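Local atomic coordinates of anopheles gambiae adenosine kinase (Anopheles gambiae, PDB entry 3LOO), a protein that catalyses the ATP-dependent phosphorylation of adenosine to AMP, as a member of the pfkB family of carbohydrate kinases. Residues L34-V39 and A75-G80; P64-L69 and T138-V143; E110-L115 and S134-C139. All blocks are in the same frame, centred on the assembly; numbering follows the deposited sequence.

Interaction 1 of 3, residues L34-V39 and A75-G80; sequences LDISAV and AEYIAG. With B4P (bis(adenosine)-5'-tetraphosphate), chain D.
Asp35 and Ile78 form a hydrogen-bonded antiparallel pair, the amide of each answering the carbonyl of the other: Asp35 N reaches Ile78 O at 2.6 Å, and Ile78 N meets Asp35 O at 2.8 Å. Ser37 and Glu76 repeat the pairing, and the four bonds satisfy the amides and carbonyls of all four residues. Backbone bonds to Gly137, Cys139 and Val141 of strand 137-144 take up the groups of Leu34 and Ile36 that point away from strand 76-80. Leu34, Ile36 and Tyr77 share one face. Leu34 CG lies trans to the backbone N (chi1 -179°), which carries CD2 over the tyrosine ring, 4.0 Å from its centroid, in a CH-pi contact; Ile36 CG1 lies in plane at the ring edge. The phenol oxygen of Tyr77 is hydrogen-bonded to the Tyr111 hydroxyl. Asp35 points to the other face, where its carboxylate spans the vicinal diol of one ribose of the bound bis(adenosine)-5'-tetraphosphate: Asp35 OD1 accepts from O2E and Asp35 OD2 from O3E, each at 2.6 Å, with Asn313 also donating to OD2. Two short bonds from one carboxylate would favour a ribose with both hydroxyls present, consistent with the adenosine site of ribokinase-like enzymes.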
loop_
_atom_site.group_PDB
_atom_site.type_symbol
_atom_site.label_atom_id
_atom_site.label_comp_id
_atom_site.label_asym_id
_atom_site.label_seq_id
_atom_site.Cartn_x
_atom_site.Cartn_y
_atom_site.Cartn_z
ATOM N N LEU A 34 -11.559 -6.794 0.301
ATOM C CA LEU A 34 -11.452 -8.244 0.350
ATOM C C LEU A 34 -10.998 -8.683 -1.034
ATOM O O LEU A 34 -11.670 -8.380 -2.035
ATOM C CB LEU A 34 -12.814 -8.875 0.692
ATOM C CG LEU A 34 -12.863 -10.430 0.814
ATOM C CD1 LEU A 34 -11.919 -11.002 1.923
ATOM C CD2 LEU A 34 -14.305 -10.945 1.044
ATOM N N ASP A 35 -9.880 -9.412 -1.097
ATOM C CA ASP A 35 -9.404 -9.930 -2.358
ATOM C C ASP A 35 -10.191 -11.186 -2.715
ATOM O O ASP A 35 -10.436 -12.057 -1.849
ATOM C CB ASP A 35 -7.896 -10.243 -2.308
ATOM C CG ASP A 35 -7.007 -8.976 -2.240
ATOM O OD1 ASP A 35 -7.508 -7.835 -2.439
ATOM O OD2 ASP A 35 -5.779 -9.144 -2.017
ATOM N N ILE A 36 -10.555 -11.273 -3.999
ATOM C CA ILE A 36 -11.184 -12.457 -4.559
ATOM C C ILE A 36 -10.232 -13.002 -5.621
ATOM O O ILE A 36 -10.084 -12.452 -6.710
ATOM C CB ILE A 36 -12.591 -12.131 -5.125
ATOM C CG1 ILE A 36 -13.451 -11.486 -4.057
ATOM C CG2 ILE A 36 -13.279 -13.374 -5.667
ATOM C CD1 ILE A 36 -14.743 -10.935 -4.584
ATOM N N SER A 37 -9.592 -14.103 -5.283
ATOM C CA SER A 37 -8.424 -14.549 -5.997
ATOM C C SER A 37 -8.677 -15.855 -6.718
ATOM O O SER A 37 -9.156 -16.779 -6.109
ATOM C CB SER A 37 -7.296 -14.754 -4.993
ATOM O OG SER A 37 -6.083 -14.968 -5.696
ATOM N N ALA A 38 -8.315 -15.949 -7.991
ATOM C CA ALA A 38 -8.499 -17.205 -8.740
ATOM C C ALA A 38 -7.529 -17.388 -9.890
ATOM O O ALA A 38 -6.963 -16.424 -10.435
ATOM C CB ALA A 38 -9.967 -17.352 -9.250
ATOM N N VAL A 39 -7.341 -18.649 -10.259
ATOM C CA VAL A 39 -6.641 -18.985 -11.480
ATOM C C VAL A 39 -7.631 -18.915 -12.630
ATOM O O VAL A 39 -8.722 -19.471 -12.569
ATOM C CB VAL A 39 -5.943 -20.364 -11.369
ATOM C CG1 VAL A 39 -5.430 -20.842 -12.752
ATOM C CG2 VAL A 39 -4.811 -20.253 -10.358
ATOM N N ALA A 75 -13.167 -19.028 -6.458
ATOM C CA ALA A 75 -12.243 -17.989 -5.985
ATOM C C ALA A 75 -12.091 -18.026 -4.465
ATOM O O ALA A 75 -13.004 -18.429 -3.743
ATOM C CB ALA A 75 -12.675 -16.605 -6.455
ATOM N N GLU A 76 -10.930 -17.591 -4.004
ATOM C CA GLU A 76 -10.606 -17.602 -2.602
ATOM C C GLU A 76 -10.792 -16.184 -2.053
ATOM O O GLU A 76 -10.578 -15.197 -2.750
ATOM C CB GLU A 76 -9.160 -18.066 -2.432
ATOM C CG GLU A 76 -8.798 -18.414 -1.033
ATOM C CD GLU A 76 -7.312 -18.747 -0.832
ATOM O OE1 GLU A 76 -6.577 -18.893 -1.835
ATOM O OE2 GLU A 76 -6.890 -18.866 0.352
ATOM N N TYR A 77 -11.199 -16.085 -0.804
ATOM C CA TYR A 77 -11.320 -14.782 -0.156
ATOM C C TYR A 77 -10.075 -14.498 0.671
ATOM O O TYR A 77 -9.708 -15.298 1.528
ATOM C CB TYR A 77 -12.537 -14.772 0.771
ATOM C CG TYR A 77 -13.881 -14.642 0.083
ATOM C CD1 TYR A 77 -14.043 -13.816 -1.053
ATOM C CD2 TYR A 77 -15.016 -15.273 0.609
ATOM C CE1 TYR A 77 -15.300 -13.671 -1.671
ATOM C CE2 TYR A 77 -16.279 -15.129 -0.008
ATOM C CZ TYR A 77 -16.407 -14.330 -1.138
ATOM O OH TYR A 77 -17.648 -14.150 -1.717
ATOM N N ILE A 78 -9.430 -13.358 0.440
ATOM C CA ILE A 78 -8.233 -13.025 1.197
ATOM C C ILE A 78 -8.305 -11.590 1.611
ATOM O O ILE A 78 -8.597 -10.724 0.791
ATOM C CB ILE A 78 -6.901 -13.301 0.416
ATOM C CG1 ILE A 78 -6.917 -14.694 -0.211
ATOM C CG2 ILE A 78 -5.721 -13.200 1.379
ATOM C CD1 ILE A 78 -5.902 -14.903 -1.396
ATOM N N ALA A 79 -8.055 -11.329 2.888
ATOM C CA ALA A 79 -8.066 -9.938 3.371
ATOM C C ALA A 79 -7.020 -9.146 2.598
ATOM O O ALA A 79 -5.900 -9.605 2.463
ATOM C CB ALA A 79 -7.768 -9.912 4.872
ATOM N N GLY A 80 -7.384 -8.001 2.033
ATOM C CA GLY A 80 -6.433 -7.210 1.227
ATOM C C GLY A 80 -6.575 -5.715 1.399
ATOM O O GLY A 80 -6.930 -5.234 2.474
HETATM P PA B4P D . 0.201 -7.070 -5.830
HETATM O O1A B4P D . 0.161 -8.554 -5.499
HETATM O O2A B4P D . -0.209 -6.652 -7.241
HETATM O O3A B4P D . 1.747 -6.649 -5.734
HETATM P PB B4P D . 2.237 -5.499 -4.745
HETATM O O1B B4P D . 2.119 -5.932 -3.282
HETATM O O2B B4P D . 1.755 -4.121 -5.164
HETATM O O3B B4P D . 3.759 -5.876 -5.299
HETATM P PG B4P D . 4.800 -4.914 -6.063
HETATM O O1G B4P D . 4.704 -5.040 -7.545
HETATM O O2G B4P D . 4.575 -3.516 -5.520
HETATM O O3G B4P D . 6.237 -5.416 -5.565
HETATM P PD B4P D . 7.414 -6.197 -6.343
HETATM O O1D B4P D . 6.786 -7.193 -7.247
HETATM O O2D B4P D . 8.469 -5.261 -6.860
HETATM O O5E B4P D . -0.609 -6.216 -4.709
HETATM C C5E B4P D . -1.822 -6.846 -4.359
HETATM C C4E B4P D . -2.713 -6.028 -3.470
HETATM O O4E B4P D . -3.078 -4.773 -4.045
HETATM C C3E B4P D . -4.015 -6.767 -3.320
HETATM O O3E B4P D . -3.969 -7.334 -1.997
HETATM C C2E B4P D . -5.092 -5.692 -3.408
HETATM O O2E B4P D . -6.044 -5.699 -2.336
HETATM C C1E B4P D . -4.294 -4.375 -3.468
HETATM N N9A B4P D . -4.985 -3.412 -4.344
HETATM C C8A B4P D . -5.199 -3.492 -5.690
HETATM N N7A B4P D . -5.892 -2.379 -6.073
HETATM C C5A B4P D . -6.148 -1.613 -4.971
HETATM C C6A B4P D . -6.792 -0.387 -4.737
HETATM N N6A B4P D . -7.408 0.334 -5.725
HETATM N N1A B4P D . -6.860 0.086 -3.467
HETATM C C2A B4P D . -6.274 -0.575 -2.438
HETATM N N3A B4P D . -5.641 -1.743 -2.639
HETATM C C4A B4P D . -5.557 -2.271 -3.888
HETATM O O5F B4P D . 7.999 -7.020 -5.098
HETATM C C5F B4P D . 8.258 -6.404 -3.842
HETATM C C4F B4P D . 9.231 -7.322 -3.103
HETATM O O4F B4P D . 8.798 -8.694 -3.125
HETATM C C3F B4P D . 10.573 -7.378 -3.812
HETATM O O3F B4P D . 11.340 -6.230 -3.474
HETATM C C2F B4P D . 11.155 -8.680 -3.295
HETATM O O2F B4P D . 11.761 -8.482 -2.002
HETATM C C1F B4P D . 9.916 -9.588 -3.200
HETATM N N9B B4P D . 9.825 -10.355 -4.483
HETATM C C8B B4P D . 8.999 -10.082 -5.513
HETATM N N7B B4P D . 9.181 -10.961 -6.528
HETATM C C5B B4P D . 10.145 -11.832 -6.168
HETATM C C6B B4P D . 10.774 -12.923 -6.763
HETATM N N6B B4P D . 10.394 -13.303 -8.009
HETATM N N1B B4P D . 11.744 -13.605 -6.080
HETATM C C2B B4P D . 12.124 -13.230 -4.833
HETATM N N3B B4P D . 11.554 -12.162 -4.205
HETATM C C4B B4P D . 10.574 -11.428 -4.819
#

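Interaction 2 of 3, residues P64-L69 and T138-V143; sequences PMYQEL and TCAVLV
Met65 packs on Ala140 and Leu142 with the sulfur and methyl at the end of its side chain. With CG anti to the backbone N (chi1 -172°) the chain runs straight out and bends only at its last torsion, which brings Met65 CE within 3.7 Å of Ala140 CB while SD lies 3.9 Å from Leu142 CD1. Tyr66 follows, its ring between two unlike neighbours: Thr138 OG1, buried here with no partner in the model, stands 3.4 Å above one face, and the methyl of Met65 lies over the opposite face. The amide nitrogen of Ala140 approaches the ring edge in plane, 3.5 Å from Tyr66 CE1. The phenol is hydrogen-bonded to the carbonyl of Cys151 on strand 147-153, which neighbours 137-144 in the sheet. Here helix 64-73 covers one face of the small five-stranded lid sheet of ribokinase-like kinases; Thr138, Ala140 and Leu142 face the helix, whereas Cys139 and Val141 point away, Cys139 touching the bound dinucleotide. One turn on comes Leu69, whose amide bonds to the Met65 carbonyl. Leu69 CD2 presses on Leu142 CD2 at 3.4 Å, closer than usual for two methyls, the side chains crossing at about a right angle.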
loop_
_atom_site.group_PDB
_atom_site.type_symbol
_atom_site.label_atom_id
_atom_site.label_comp_id
_atom_site.label_asym_id
_atom_site.label_seq_id
_atom_site.Cartn_x
_atom_site.Cartn_y
_atom_site.Cartn_z
ATOM N N PRO A 64 -20.029 -7.855 -13.047
ATOM C CA PRO A 64 -20.427 -9.267 -13.078
ATOM C C PRO A 64 -19.268 -10.218 -12.886
ATOM O O PRO A 64 -19.481 -11.410 -12.681
ATOM C CB PRO A 64 -21.045 -9.437 -14.490
ATOM C CG PRO A 64 -21.543 -8.025 -14.829
ATOM C CD PRO A 64 -20.433 -7.157 -14.295
ATOM N N MET A 65 -18.043 -9.711 -12.966
ATOM C CA MET A 65 -16.871 -10.579 -12.834
ATOM C C MET A 65 -16.700 -11.193 -11.432
ATOM O O MET A 65 -16.229 -12.340 -11.298
ATOM C CB MET A 65 -15.623 -9.808 -13.242
ATOM C CG MET A 65 -14.381 -10.643 -13.330
ATOM S SD MET A 65 -12.907 -9.663 -13.681
ATOM C CE MET A 65 -13.097 -8.254 -12.544
ATOM N N TYR A 66 -17.070 -10.430 -10.394
ATOM C CA TYR A 66 -16.893 -10.884 -8.988
ATOM C C TYR A 66 -17.695 -12.186 -8.687
ATOM O O TYR A 66 -17.116 -13.214 -8.276
ATOM C CB TYR A 66 -17.165 -9.720 -8.003
ATOM C CG TYR A 66 -16.202 -8.560 -8.282
ATOM C CD1 TYR A 66 -14.870 -8.632 -7.871
ATOM C CD2 TYR A 66 -16.601 -7.461 -9.041
ATOM C CE1 TYR A 66 -13.977 -7.598 -8.145
ATOM C CE2 TYR A 66 -15.719 -6.433 -9.332
ATOM C CZ TYR A 66 -14.411 -6.509 -8.881
ATOM O OH TYR A 66 -13.526 -5.524 -9.163
ATOM N N GLN A 67 -18.996 -12.177 -8.976
ATOM C CA GLN A 67 -19.820 -13.381 -8.775
ATOM C C GLN A 67 -19.340 -14.543 -9.649
ATOM O O GLN A 67 -19.358 -15.709 -9.209
ATOM C CB GLN A 67 -21.282 -13.084 -9.077
ATOM C CG GLN A 67 -22.222 -14.247 -8.822
ATOM C CD GLN A 67 -23.627 -14.022 -9.372
ATOM O OE1 GLN A 67 -24.030 -12.892 -9.662
ATOM N NE2 GLN A 67 -24.388 -15.105 -9.504
ATOM N N GLU A 68 -18.917 -14.232 -10.880
ATOM C CA GLU A 68 -18.409 -15.240 -11.783
ATOM C C GLU A 68 -17.149 -15.901 -11.236
ATOM O O GLU A 68 -16.992 -17.133 -11.339
ATOM C CB GLU A 68 -18.174 -14.636 -13.167
ATOM C CG GLU A 68 -17.653 -15.612 -14.191
ATOM C CD GLU A 68 -17.655 -15.068 -15.617
ATOM O OE1 GLU A 68 -18.102 -13.912 -15.884
ATOM O OE2 GLU A 68 -17.190 -15.819 -16.478
ATOM N N LEU A 69 -16.250 -15.093 -10.651
ATOM C CA LEU A 69 -15.058 -15.633 -9.982
ATOM C C LEU A 69 -15.459 -16.553 -8.814
ATOM O O LEU A 69 -14.904 -17.632 -8.652
ATOM C CB LEU A 69 -14.123 -14.520 -9.447
ATOM C CG LEU A 69 -13.454 -13.589 -10.459
ATOM C CD1 LEU A 69 -12.663 -12.498 -9.726
ATOM C CD2 LEU A 69 -12.561 -14.365 -11.410
ATOM N N THR A 138 -13.911 -4.825 -2.913
ATOM C CA THR A 138 -13.249 -6.068 -3.198
ATOM C C THR A 138 -12.232 -5.786 -4.290
ATOM O O THR A 138 -12.312 -4.747 -4.984
ATOM C CB THR A 138 -14.244 -7.161 -3.717
ATOM O OG1 THR A 138 -14.895 -6.710 -4.923
ATOM C CG2 THR A 138 -15.296 -7.503 -2.674
ATOM N N CYS A 139 -11.301 -6.710 -4.469
ATOM C CA CYS A 139 -10.356 -6.590 -5.553
ATOM C C CYS A 139 -10.225 -7.962 -6.197
ATOM O O CYS A 139 -9.866 -8.919 -5.523
ATOM C CB CYS A 139 -8.973 -6.093 -5.050
ATOM S SG CYS A 139 -7.738 -5.946 -6.389
ATOM N N ALA A 140 -10.572 -8.052 -7.484
ATOM C CA ALA A 140 -10.333 -9.250 -8.271
ATOM C C ALA A 140 -8.841 -9.399 -8.437
ATOM O O ALA A 140 -8.163 -8.438 -8.835
ATOM C CB ALA A 140 -11.022 -9.123 -9.661
ATOM N N VAL A 141 -8.317 -10.586 -8.132
ATOM C CA VAL A 141 -6.910 -10.892 -8.353
ATOM C C VAL A 141 -6.875 -12.114 -9.272
ATOM O O VAL A 141 -7.119 -13.242 -8.828
ATOM C CB VAL A 141 -6.185 -11.251 -7.039
ATOM C CG1 VAL A 141 -4.740 -11.658 -7.323
ATOM C CG2 VAL A 141 -6.233 -10.100 -6.009
ATOM N N LEU A 142 -6.617 -11.889 -10.557
ATOM C CA LEU A 142 -6.704 -12.944 -11.560
ATOM C C LEU A 142 -5.320 -13.430 -11.907
ATOM O O LEU A 142 -4.477 -12.649 -12.348
ATOM C CB LEU A 142 -7.401 -12.421 -12.821
ATOM C CG LEU A 142 -8.737 -11.737 -12.587
ATOM C CD1 LEU A 142 -9.416 -11.427 -13.899
ATOM C CD2 LEU A 142 -9.613 -12.641 -11.733
ATOM N N VAL A 143 -5.091 -14.722 -11.702
ATOM C CA VAL A 143 -3.799 -15.338 -11.997
ATOM C C VAL A 143 -3.856 -16.083 -13.341
ATOM O O VAL A 143 -4.689 -16.983 -13.537
ATOM C CB VAL A 143 -3.382 -16.294 -10.865
ATOM C CG1 VAL A 143 -2.150 -17.095 -11.264
ATOM C CG2 VAL A 143 -3.152 -15.517 -9.589
#

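Interaction 3 of 3, residues E110-L115 and S134-C139; sequences EYARIL and SPTGTC
Thr136 meets three residues of the helix, and its branches divide the work. Thr136 CB packs 3.6 Å from Tyr111 CB, where the tyrosine leaves the helix. With OG1 beside the backbone N (chi1 -59°), the methyl CG2 of Thr136 is the branch anti to N and meets Leu115 CD1 tip to tip at 3.6 Å. The hydroxyl OG1 rests against Ala112, 3.2 Å from Ala112 CB. It also comes near the Ala112 amide, but the angle is too poor for a hydrogen bond, and no hydrogen bond joins the two segments. Two residues on, Thr138 adds its methyl: Thr138 CG2 lies 3.6 Å from Tyr111 CE2, oblique to the ring, while Thr136 O lies near the ring plane at the edge.

The contact belongs to a junction in the ribokinase-like fold. Helix 110-122 packs beside the large central sheet, against strand 125-131, and strand 137-144 belongs to the small lid sheet; residues 134-139 lead into and along that strand.

Outside this first shell, the polar groups find partners close by. Thr136 OG1 is hydrogen-bonded to the amide of Gly107, which would fix the rotation of the side chain and so keep its methyl against Leu115. Asp109 uses both carboxylate oxygens: OD2 bonds to the amide of Thr136 and OD1 to the amide of Ala112, so one carboxylate ties Thr136 to the beginning of the helix. The rings of Tyr111 and Tyr77 meet edge-to-face, carrying the contact across to the outermost lid strand 76-80.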
loop_
_atom_site.group_PDB
_atom_site.type_symbol
_atom_site.label_atom_id
_atom_site.label_comp_id
_atom_site.label_asym_id
_atom_site.label_seq_id
_atom_site.Cartn_x
_atom_site.Cartn_y
_atom_site.Cartn_z
ATOM N N GLU A 110 -20.945 -9.002 5.643
ATOM C CA GLU A 110 -20.069 -10.118 5.981
ATOM C C GLU A 110 -18.615 -9.847 5.574
ATOM O O GLU A 110 -17.711 -10.324 6.233
ATOM C CB GLU A 110 -20.451 -11.402 5.248
ATOM C CG GLU A 110 -21.825 -11.915 5.421
ATOM C CD GLU A 110 -21.978 -13.228 4.689
ATOM O OE1 GLU A 110 -22.527 -13.229 3.579
ATOM O OE2 GLU A 110 -21.462 -14.245 5.204
ATOM N N TYR A 111 -18.420 -9.162 4.443
ATOM C CA TYR A 111 -17.072 -8.919 3.928
ATOM C C TYR A 111 -16.312 -8.062 4.903
ATOM O O TYR A 111 -15.152 -8.315 5.112
ATOM C CB TYR A 111 -17.092 -8.244 2.535
ATOM C CG TYR A 111 -17.406 -9.165 1.375
ATOM C CD1 TYR A 111 -17.555 -10.547 1.549
ATOM C CD2 TYR A 111 -17.542 -8.648 0.083
ATOM C CE1 TYR A 111 -17.815 -11.390 0.463
ATOM C CE2 TYR A 111 -17.778 -9.459 -0.988
ATOM C CZ TYR A 111 -17.924 -10.829 -0.801
ATOM O OH TYR A 111 -18.192 -11.614 -1.899
ATOM N N ALA A 112 -16.967 -7.040 5.486
ATOM C CA ALA A 112 -16.305 -6.201 6.473
ATOM C C ALA A 112 -15.854 -7.004 7.711
ATOM O O ALA A 112 -14.792 -6.702 8.255
ATOM C CB ALA A 112 -17.172 -5.009 6.891
ATOM N N ARG A 113 -16.628 -8.012 8.147
ATOM C CA ARG A 113 -16.205 -8.816 9.346
ATOM C C ARG A 113 -15.029 -9.705 9.047
ATOM O O ARG A 113 -14.217 -9.932 9.932
ATOM C CB ARG A 113 -17.289 -9.737 9.930
ATOM C CG ARG A 113 -18.674 -9.441 9.547
ATOM C CD ARG A 113 -19.667 -10.433 10.182
ATOM N NE ARG A 113 -19.718 -10.214 11.610
ATOM C CZ ARG A 113 -20.568 -9.379 12.180
ATOM N NH1 ARG A 113 -20.558 -9.206 13.498
ATOM N NH2 ARG A 113 -21.419 -8.728 11.424
ATOM N N ILE A 114 -14.942 -10.254 7.825
ATOM C CA ILE A 114 -13.733 -10.982 7.448
ATOM C C ILE A 114 -12.489 -10.073 7.566
ATOM O O ILE A 114 -11.454 -10.493 8.122
ATOM C CB ILE A 114 -13.820 -11.590 6.004
ATOM C CG1 ILE A 114 -14.869 -12.724 5.929
ATOM C CG2 ILE A 114 -12.454 -12.106 5.553
ATOM C CD1 ILE A 114 -15.533 -12.855 4.543
ATOM N N LEU A 115 -12.591 -8.834 7.052
ATOM C CA LEU A 115 -11.462 -7.867 7.092
ATOM C C LEU A 115 -11.142 -7.472 8.552
ATOM O O LEU A 115 -10.015 -7.536 8.993
ATOM C CB LEU A 115 -11.795 -6.611 6.275
ATOM C CG LEU A 115 -11.995 -6.835 4.768
ATOM C CD1 LEU A 115 -12.076 -5.478 4.066
ATOM C CD2 LEU A 115 -10.861 -7.714 4.165
ATOM N N SER A 134 -23.108 1.339 0.897
ATOM C CA SER A 134 -22.325 0.483 -0.003
ATOM C C SER A 134 -21.806 -0.777 0.683
ATOM O O SER A 134 -21.531 -0.779 1.904
ATOM C CB SER A 134 -21.148 1.236 -0.655
ATOM O OG SER A 134 -21.562 2.491 -1.173
ATOM N N PRO A 135 -21.656 -1.860 -0.102
ATOM C CA PRO A 135 -20.999 -3.031 0.448
ATOM C C PRO A 135 -19.478 -2.810 0.536
ATOM O O PRO A 135 -18.947 -1.971 -0.171
ATOM C CB PRO A 135 -21.292 -4.119 -0.592
ATOM C CG PRO A 135 -21.445 -3.367 -1.908
ATOM C CD PRO A 135 -21.933 -1.983 -1.556
ATOM N N THR A 136 -18.790 -3.605 1.361
ATOM C CA THR A 136 -17.318 -3.604 1.413
ATOM C C THR A 136 -16.714 -3.799 0.026
ATOM O O THR A 136 -17.244 -4.540 -0.765
ATOM C CB THR A 136 -16.803 -4.606 2.491
ATOM O OG1 THR A 136 -17.359 -4.212 3.763
ATOM C CG2 THR A 136 -15.269 -4.632 2.604
ATOM N N GLY A 137 -15.632 -3.078 -0.268
ATOM C CA GLY A 137 -14.956 -3.138 -1.548
ATOM C C GLY A 137 -14.203 -4.448 -1.671
ATOM O O GLY A 137 -13.897 -5.108 -0.666
ATOM N N THR A 138 -13.911 -4.825 -2.913
ATOM C CA THR A 138 -13.249 -6.068 -3.198
ATOM C C THR A 138 -12.232 -5.786 -4.290
ATOM O O THR A 138 -12.312 -4.747 -4.984
ATOM C CB THR A 138 -14.244 -7.161 -3.717
ATOM O OG1 THR A 138 -14.895 -6.710 -4.923
ATOM C CG2 THR A 138 -15.296 -7.503 -2.674
ATOM N N CYS A 139 -11.301 -6.710 -4.469
ATOM C CA CYS A 139 -10.356 -6.590 -5.553
ATOM C C CYS A 139 -10.225 -7.962 -6.197
ATOM O O CYS A 139 -9.866 -8.919 -5.523
ATOM C CB CYS A 139 -8.973 -6.093 -5.050
ATOM S SG CYS A 139 -7.738 -5.946 -6.389
#

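In the fold
Strands 33-39 and 137-144 are neighbours in the five-stranded lid sheet, and all three interactions meet on this pair. Interaction 1 joins 33-39 to the outermost strand 76-80; interaction 2 lays helix 64-73 over one face; interaction 3 ties the start of 137-144 to helix 110-122. Centres of interactions 1 and 2 lie about 8 Å apart, those of 1 and 3 about 11 Å, and those of 2 and 3 about 14 Å. Along the chain, interaction 1 is complete before interaction 3 begins, whereas 1 and 2 alternate. Asp35 and Cys139, both at the ligand, lie on these neighbouring strands, while helix 110-122 in interaction 3 also touches strand 125-131 of the large sheet.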